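Local coordinates for protein epidermin leader peptide processing serine protease EpiP (PDB 3QFH) that probably acts as a subtilisin-like serine endopeptidase that cleaves the leader peptide from the precursor of the lantibiotic epidermin, at residues A[121-133]-A[195-207]. Sequence-based numbering, arbitrary orientation.
With SO4 (sulfate ion), chain N.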
ATOM      1  N   HIS A 121      -7.217   2.369 -24.872  1.00 41.03           N
ATOM      2  CA  HIS A 121      -7.499   3.497 -23.963  1.00 41.42           C
ATOM      3  C   HIS A 121      -7.224   3.101 -22.505  1.00 39.50           C
ATOM      4  O   HIS A 121      -7.798   2.149 -22.004  1.00 41.19           O
ATOM      5  CB  HIS A 121      -8.946   3.955 -24.109  1.00 42.26           C
ATOM      6  CG  HIS A 121      -9.319   4.342 -25.510  1.00 45.98           C
ATOM      7  ND1 HIS A 121      -8.961   5.552 -26.072  1.00 48.92           N
ATOM      8  CD2 HIS A 121     -10.018   3.680 -26.462  1.00 49.13           C
ATOM      9  CE1 HIS A 121      -9.421   5.615 -27.310  1.00 48.86           C
ATOM     10  NE2 HIS A 121     -10.069   4.495 -27.569  1.00 49.86           N
ATOM     11  N   ALA A 122      -6.362   3.848 -21.828  1.00 37.83           N
ATOM     12  CA  ALA A 122      -5.969   3.544 -20.444  1.00 37.07           C
ATOM     13  C   ALA A 122      -6.599   4.509 -19.453  1.00 36.38           C
ATOM     14  O   ALA A 122      -5.927   5.362 -18.880  1.00 37.90           O
ATOM     15  CB  ALA A 122      -4.453   3.578 -20.322  1.00 35.33           C
ATOM     16  N   ASN A 123      -7.885   4.323 -19.213  1.00 35.32           N
ATOM     17  CA  ASN A 123      -8.660   5.209 -18.364  1.00 35.34           C
ATOM     18  C   ASN A 123      -8.610   4.959 -16.862  1.00 33.61           C
ATOM     19  O   ASN A 123      -8.887   5.865 -16.086  1.00 33.45           O
ATOM     20  CB  ASN A 123     -10.110   5.211 -18.862  1.00 37.14           C
ATOM     21  CG  ASN A 123     -10.218   5.741 -20.288  1.00 41.76           C
ATOM     22  OD1 ASN A 123      -9.356   6.506 -20.734  1.00 48.23           O
ATOM     23  ND2 ASN A 123     -11.257   5.337 -21.008  1.00 47.19           N
ATOM     24  N   THR A 124      -8.273   3.752 -16.442  1.00 31.31           N
ATOM     25  CA  THR A 124      -8.202   3.479 -15.009  1.00 31.11           C
ATOM     26  C   THR A 124      -7.085   4.281 -14.323  1.00 30.89           C
ATOM     27  O   THR A 124      -5.963   4.370 -14.825  1.00 29.95           O
ATOM     28  CB  THR A 124      -8.005   1.990 -14.713  1.00 29.33           C
ATOM     29  OG1 THR A 124      -9.183   1.279 -15.091  1.00 30.65           O
ATOM     30  CG2 THR A 124      -7.751   1.747 -13.231  1.00 27.47           C
ATOM     31  N   LYS A 125      -7.434   4.866 -13.181  1.00 31.21           N
ATOM     32  CA  LYS A 125      -6.502   5.628 -12.345  1.00 32.38           C
ATOM     33  C   LYS A 125      -6.001   4.777 -11.218  1.00 30.00           C
ATOM     34  O   LYS A 125      -6.806   4.205 -10.480  1.00 30.18           O
ATOM     35  CB  LYS A 125      -7.206   6.805 -11.683  1.00 34.32           C
ATOM     36  CG  LYS A 125      -7.234   8.089 -12.433  1.00 40.99           C
ATOM     37  CD  LYS A 125      -7.949   8.030 -13.736  1.00 48.03           C
ATOM     38  CE  LYS A 125      -8.380   9.456 -14.118  1.00 52.13           C
ATOM     39  NZ  LYS A 125      -7.284  10.450 -13.819  1.00 55.16           N
ATOM     40  N   ILE A 126      -4.686   4.704 -11.065  1.00 27.61           N
ATOM     41  CA  ILE A 126      -4.103   3.966  -9.982  1.00 27.89           C
ATOM     42  C   ILE A 126      -3.753   4.966  -8.856  1.00 27.33           C
ATOM     43  O   ILE A 126      -3.056   5.949  -9.088  1.00 28.54           O
ATOM     44  CB  ILE A 126      -2.842   3.223 -10.427  1.00 27.37           C
ATOM     45  CG1 ILE A 126      -3.137   2.330 -11.637  1.00 28.78           C
ATOM     46  CG2 ILE A 126      -2.268   2.393  -9.275  1.00 28.48           C
ATOM     47  CD1 ILE A 126      -1.907   1.771 -12.265  1.00 26.46           C
ATOM     48  N   ALA A 127      -4.264   4.717  -7.659  1.00 24.19           N
ATOM     49  CA  ALA A 127      -3.957   5.552  -6.527  1.00 23.79           C
ATOM     50  C   ALA A 127      -2.838   4.873  -5.794  1.00 22.98           C
ATOM     51  O   ALA A 127      -2.807   3.630  -5.661  1.00 25.07           O
ATOM     52  CB  ALA A 127      -5.170   5.733  -5.617  1.00 23.66           C
ATOM     53  N   ILE A 128      -1.876   5.662  -5.369  1.00 22.92           N
ATOM     54  CA  ILE A 128      -0.742   5.141  -4.603  1.00 22.06           C
ATOM     55  C   ILE A 128      -0.731   5.907  -3.303  1.00 22.05           C
ATOM     56  O   ILE A 128      -0.691   7.130  -3.295  1.00 23.92           O
ATOM     57  CB  ILE A 128       0.606   5.312  -5.360  1.00 22.38           C
ATOM     58  CG1 ILE A 128       0.522   4.659  -6.750  1.00 23.64           C
ATOM     59  CG2 ILE A 128       1.775   4.683  -4.562  1.00 22.83           C
ATOM     60  CD1 ILE A 128       1.715   4.974  -7.648  1.00 25.75           C
ATOM     61  N   ILE A 129      -0.780   5.185  -2.196  1.00 22.80           N
ATOM     62  CA  ILE A 129      -0.742   5.790  -0.885  1.00 23.76           C
ATOM     63  C   ILE A 129       0.679   5.549  -0.377  1.00 24.24           C
ATOM     64  O   ILE A 129       1.044   4.430  -0.094  1.00 25.15           O
ATOM     65  CB  ILE A 129      -1.815   5.178   0.015  1.00 23.60           C
ATOM     66  CG1 ILE A 129      -3.186   5.432  -0.622  1.00 23.67           C
ATOM     67  CG2 ILE A 129      -1.727   5.757   1.427  1.00 21.22           C
ATOM     68  CD1 ILE A 129      -4.328   4.767   0.087  1.00 24.97           C
ATOM     69  N   ASP A 130       1.492   6.600  -0.303  1.00 25.79           N
ATOM     70  CA  ASP A 130       2.894   6.405   0.059  1.00 27.92           C
ATOM     71  C   ASP A 130       3.553   7.717   0.530  1.00 28.04           C
ATOM     72  O   ASP A 130       2.856   8.636   1.024  1.00 27.01           O
ATOM     73  CB  ASP A 130       3.626   5.786  -1.151  1.00 27.70           C
ATOM     74  CG  ASP A 130       4.700   4.783  -0.742  1.00 32.53           C
ATOM     75  OD1 ASP A 130       5.726   5.172  -0.126  1.00 31.74           O
ATOM     76  OD2 ASP A 130       4.510   3.590  -1.059  1.00 37.02           O
ATOM     77  N   THR A 131       4.867   7.829   0.355  1.00 26.53           N
ATOM     78  CA  THR A 131       5.601   8.974   0.887  1.00 27.26           C
ATOM     79  C   THR A 131       5.533  10.252   0.037  1.00 27.82           C
ATOM     80  O   THR A 131       5.962  11.306   0.481  1.00 29.58           O
ATOM     81  CB  THR A 131       7.094   8.606   1.184  1.00 27.42           C
ATOM     82  OG1 THR A 131       7.798   8.360  -0.023  1.00 25.78           O
ATOM     83  CG2 THR A 131       7.202   7.351   2.073  1.00 28.06           C
ATOM     84  N   GLY A 132       4.955  10.169  -1.155  1.00 26.94           N
ATOM     85  CA  GLY A 132       4.906  11.300  -2.072  1.00 25.75           C
ATOM     86  C   GLY A 132       5.589  10.837  -3.341  1.00 26.16           C
ATOM     87  O   GLY A 132       5.960   9.656  -3.448  1.00 24.49           O
ATOM     88  N   VAL A 133       5.749  11.732  -4.312  1.00 24.90           N
ATOM     89  CA  VAL A 133       6.406  11.369  -5.564  1.00 24.44           C
ATOM     90  C   VAL A 133       7.156  12.564  -6.145  1.00 25.60           C
ATOM     91  O   VAL A 133       6.787  13.732  -5.918  1.00 24.53           O
ATOM     92  CB  VAL A 133       5.377  10.886  -6.632  1.00 25.51           C
ATOM     93  CG1 VAL A 133       4.440  12.053  -7.051  1.00 22.86           C
ATOM     94  CG2 VAL A 133       6.077  10.323  -7.865  1.00 24.82           C
ATOM     95  N   ALA A 195       2.024  -0.500 -16.184  1.00 22.95           N
ATOM     96  CA  ALA A 195       0.936   0.189 -16.862  1.00 23.38           C
ATOM     97  C   ALA A 195       1.405   1.563 -17.334  1.00 24.12           C
ATOM     98  O   ALA A 195       1.012   2.579 -16.767  1.00 24.66           O
ATOM     99  CB  ALA A 195      -0.285   0.328 -15.876  1.00 21.81           C
ATOM    100  N   PRO A 196       2.227   1.602 -18.399  1.00 24.09           N
ATOM    101  CA  PRO A 196       2.860   2.835 -18.870  1.00 24.70           C
ATOM    102  C   PRO A 196       1.984   3.940 -19.455  1.00 26.40           C
ATOM    103  O   PRO A 196       2.487   5.047 -19.643  1.00 25.54           O
ATOM    104  CB  PRO A 196       3.853   2.343 -19.935  1.00 26.40           C
ATOM    105  CG  PRO A 196       3.373   1.008 -20.339  1.00 26.04           C
ATOM    106  CD  PRO A 196       2.638   0.427 -19.184  1.00 25.78           C
ATOM    107  N   ASN A 197       0.711   3.653 -19.735  1.00 27.40           N
ATOM    108  CA  ASN A 197      -0.206   4.655 -20.286  1.00 29.17           C
ATOM    109  C   ASN A 197      -1.298   5.094 -19.303  1.00 27.58           C
ATOM    110  O   ASN A 197      -2.108   5.939 -19.619  1.00 29.21           O
ATOM    111  CB  ASN A 197      -0.843   4.116 -21.567  1.00 30.82           C
ATOM    112  CG  ASN A 197       0.197   3.710 -22.622  1.00 32.93           C
ATOM    113  OD1 ASN A 197       1.285   4.277 -22.698  1.00 33.45           O
ATOM    114  ND2 ASN A 197      -0.148   2.714 -23.430  1.00 35.51           N
ATOM    115  N   ASN A 198      -1.315   4.511 -18.114  1.00 26.79           N
ATOM    116  CA  ASN A 198      -2.278   4.883 -17.083  1.00 26.25           C
ATOM    117  C   ASN A 198      -1.765   6.015 -16.206  1.00 25.26           C
ATOM    118  O   ASN A 198      -0.569   6.098 -15.892  1.00 24.26           O
ATOM    119  CB  ASN A 198      -2.631   3.687 -16.166  1.00 24.17           C
ATOM    120  CG  ASN A 198      -3.462   2.629 -16.874  1.00 27.82           C
ATOM    121  OD1 ASN A 198      -2.937   1.818 -17.632  1.00 29.47           O
ATOM    122  ND2 ASN A 198      -4.771   2.624 -16.607  1.00 28.01           N
ATOM    123  N   LYS A 199      -2.676   6.876 -15.789  1.00 25.22           N
ATOM    124  CA  LYS A 199      -2.328   7.952 -14.879  1.00 25.02           C
ATOM    125  C   LYS A 199      -2.331   7.379 -13.472  1.00 25.72           C
ATOM    126  O   LYS A 199      -3.105   6.446 -13.168  1.00 26.64           O
ATOM    127  CB  LYS A 199      -3.343   9.092 -14.930  1.00 26.04           C
ATOM    128  CG  LYS A 199      -3.623   9.675 -16.305  1.00 30.56           C
ATOM    129  CD  LYS A 199      -2.365  10.202 -16.967  1.00 36.92           C
ATOM    130  CE  LYS A 199      -2.674  10.732 -18.367  1.00 40.70           C
ATOM    131  NZ  LYS A 199      -1.466  11.196 -19.108  1.00 42.46           N
ATOM    132  N   PHE A 200      -1.455   7.910 -12.626  1.00 24.46           N
ATOM    133  CA  PHE A 200      -1.415   7.533 -11.241  1.00 24.39           C
ATOM    134  C   PHE A 200      -1.647   8.790 -10.424  1.00 25.59           C
ATOM    135  O   PHE A 200      -1.382   9.924 -10.872  1.00 24.66           O
ATOM    136  CB  PHE A 200      -0.111   6.825 -10.860  1.00 24.70           C
ATOM    137  CG  PHE A 200       1.084   7.731 -10.755  1.00 26.23           C
ATOM    138  CD1 PHE A 200       1.481   8.229  -9.523  1.00 26.96           C
ATOM    139  CD2 PHE A 200       1.821   8.067 -11.882  1.00 28.27           C
ATOM    140  CE1 PHE A 200       2.582   9.046  -9.417  1.00 25.88           C
ATOM    141  CE2 PHE A 200       2.936   8.880 -11.781  1.00 26.57           C
ATOM    142  CZ  PHE A 200       3.309   9.379 -10.555  1.00 25.64           C
ATOM    143  N   THR A 201      -2.185   8.579  -9.238  1.00 25.84           N
ATOM    144  CA  THR A 201      -2.495   9.647  -8.329  1.00 28.08           C
ATOM    145  C   THR A 201      -1.794   9.301  -7.046  1.00 26.59           C
ATOM    146  O   THR A 201      -1.974   8.206  -6.521  1.00 29.00           O
ATOM    147  CB  THR A 201      -4.006   9.736  -8.064  1.00 28.61           C
ATOM    148  OG1 THR A 201      -4.708   9.808  -9.306  1.00 34.45           O
ATOM    149  CG2 THR A 201      -4.328  10.953  -7.255  1.00 30.85           C
ATOM    150  N   MET A 202      -0.993  10.221  -6.535  1.00 24.98           N
ATOM    151  CA  MET A 202      -0.261   9.975  -5.308  1.00 25.04           C
ATOM    152  C   MET A 202      -1.029  10.568  -4.148  1.00 24.41           C
ATOM    153  O   MET A 202      -1.567  11.662  -4.257  1.00 26.02           O
ATOM    154  CB  MET A 202       1.149  10.569  -5.405  1.00 24.99           C
ATOM    155  CG  MET A 202       1.975  10.589  -4.096  1.00 26.55           C
ATOM    156  SD  MET A 202       2.302   8.978  -3.375  1.00 29.63           S
ATOM    157  CE  MET A 202       3.193   8.120  -4.686  1.00 25.39           C
ATOM    158  N   TYR A 203      -1.116   9.819  -3.055  1.00 23.73           N
ATOM    159  CA  TYR A 203      -1.716  10.319  -1.825  1.00 25.51           C
ATOM    160  C   TYR A 203      -0.628  10.252  -0.778  1.00 25.75           C
ATOM    161  O   TYR A 203      -0.247   9.173  -0.330  1.00 25.33           O
ATOM    162  CB  TYR A 203      -2.955   9.532  -1.435  1.00 24.81           C
ATOM    163  CG  TYR A 203      -4.075   9.762  -2.441  1.00 28.51           C
ATOM    164  CD1 TYR A 203      -4.974  10.801  -2.273  1.00 31.99           C
ATOM    165  CD2 TYR A 203      -4.197   8.966  -3.584  1.00 24.22           C
ATOM    166  CE1 TYR A 203      -5.996  11.025  -3.191  1.00 28.83           C
ATOM    167  CE2 TYR A 203      -5.191   9.196  -4.504  1.00 23.07           C
ATOM    168  CZ  TYR A 203      -6.090  10.230  -4.298  1.00 28.99           C
ATOM    169  OH  TYR A 203      -7.101  10.461  -5.187  1.00 32.29           O
ATOM    170  N   ARG A 204      -0.118  11.423  -0.410  1.00 27.33           N
ATOM    171  CA  ARG A 204       0.995  11.495   0.531  1.00 28.36           C
ATOM    172  C   ARG A 204       0.545  11.406   1.984  1.00 26.29           C
ATOM    173  O   ARG A 204      -0.260  12.201   2.444  1.00 27.17           O
ATOM    174  CB  ARG A 204       1.833  12.757   0.305  1.00 27.32           C
ATOM    175  CG  ARG A 204       3.072  12.798   1.205  1.00 28.67           C
ATOM    176  CD  ARG A 204       4.058  13.888   0.781  1.00 28.69           C
ATOM    177  NE  ARG A 204       3.587  15.239   1.080  1.00 30.37           N
ATOM    178  CZ  ARG A 204       3.877  15.920   2.190  1.00 29.81           C
ATOM    179  NH1 ARG A 204       4.612  15.386   3.147  1.00 33.26           N
ATOM    180  NH2 ARG A 204       3.410  17.150   2.350  1.00 32.68           N
ATOM    181  N   VAL A 205       1.108  10.423   2.674  1.00 26.23           N
ATOM    182  CA  VAL A 205       0.828  10.137   4.071  1.00 26.77           C
ATOM    183  C   VAL A 205       2.105  10.134   4.931  1.00 28.04           C
ATOM    184  O   VAL A 205       2.070   9.713   6.066  1.00 28.65           O
ATOM    185  CB  VAL A 205       0.046   8.815   4.209  1.00 26.31           C
ATOM    186  CG1 VAL A 205      -1.279   8.935   3.428  1.00 22.89           C
ATOM    187  CG2 VAL A 205       0.871   7.594   3.705  1.00 26.78           C
ATOM    188  N   PHE A 206       3.223  10.596   4.373  1.00 27.74           N
ATOM    189  CA  PHE A 206       4.457  10.736   5.130  1.00 30.45           C
ATOM    190  C   PHE A 206       5.049  12.106   4.915  1.00 30.85           C
ATOM    191  O   PHE A 206       5.049  12.627   3.794  1.00 31.72           O
ATOM    192  CB  PHE A 206       5.537   9.758   4.691  1.00 29.90           C
ATOM    193  CG  PHE A 206       5.325   8.343   5.128  1.00 32.99           C
ATOM    194  CD1 PHE A 206       5.868   7.889   6.329  1.00 35.60           C
ATOM    195  CD2 PHE A 206       4.654   7.442   4.312  1.00 33.32           C
ATOM    196  CE1 PHE A 206       5.705   6.568   6.727  1.00 33.97           C
ATOM    197  CE2 PHE A 206       4.492   6.116   4.704  1.00 35.98           C
ATOM    198  CZ  PHE A 206       5.020   5.682   5.914  1.00 36.00           C
ATOM    199  N   GLY A 207       5.540  12.685   6.001  1.00 32.32           N
ATOM    200  CA  GLY A 207       6.309  13.908   5.942  1.00 34.26           C
ATOM    201  C   GLY A 207       7.743  13.409   5.884  1.00 36.52           C
ATOM    202  O   GLY A 207       8.120  12.713   4.951  1.00 35.59           O
TER
HETATM  203  S   SO4 N 460      -9.798  -0.368 -26.154  0.75 63.64           S
HETATM  204  O1  SO4 N 460      -9.484   0.483 -25.002  0.75 57.92           O
HETATM  205  O2  SO4 N 460      -8.702  -1.306 -26.419  0.75 63.36           O
HETATM  206  O3  SO4 N 460     -11.011  -1.138 -25.902  0.75 63.19           O
HETATM  207  O4  SO4 N 460     -10.015   0.469 -27.329  0.75 65.34           O
HETATM  208  O   HOH W   1      -5.358   6.430 -16.408  1.00 19.93           O
HETATM  209  O   HOH W   2      -4.054   7.856 -19.746  1.00 38.25           O
HETATM  210  O   HOH W   3       7.912  11.898   2.237  1.00 19.75           O
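With chi1 at 170°, Met-202 points CG away from its own amide nitrogen and then bends at chi2 and chi3, which lays its thioether along the backbone of Gly-132 and brings CE within 3.7 Å of Ile-128 CG2. An unbranched, flexible chain suits this curved path. Ile-128 turns CG1 to the side of its backbone N and extends it, which carries CD1 to 3.8 Å from Phe-200 CD1, while Val-133 CG2 meets the same ring at its edge. Helix 177-186 packs on Ile-128, Phe-200 and Met-202. On the other face, small Ala-127 accommodates the ring of Tyr-203, with CB 3.6 Å from CE2, and Ile-129 CG2 packs on Val-205; helix 213-225 lies there.

Between the two layers, strands 126-130 and 200-204 run parallel with a 23° twist, joined by alternating backbone hydrogen bonds such as Tyr-203 N to Ile-128 O. At the entry end, Asn-198 extends the ladder with its side chain: ND2 gives Thr-124 O a nearly straight bond of 2.8 Å, and a water donates to that same oxygen while accepting from Lys-199 N.

At the exit end, Thr-131 CG2 lies against Phe-206, 3.4 Å from CD2. Gly-132 suits its positive phi of 122°, at which a CB would press on the carbonyl O of Thr-131 and also lie tight against Arg-204 CD. Asp-130 OD1 receives Thr-131 N through its anti lone pair and also bonds His-177 ND1, two bonds that probably help to fix the carboxylate's orientation. This is the parallel core sheet of the subtilisin fold, carrying at a strand end the aspartate of a probable Asp-130, His-177, Ser-383 catalytic triad.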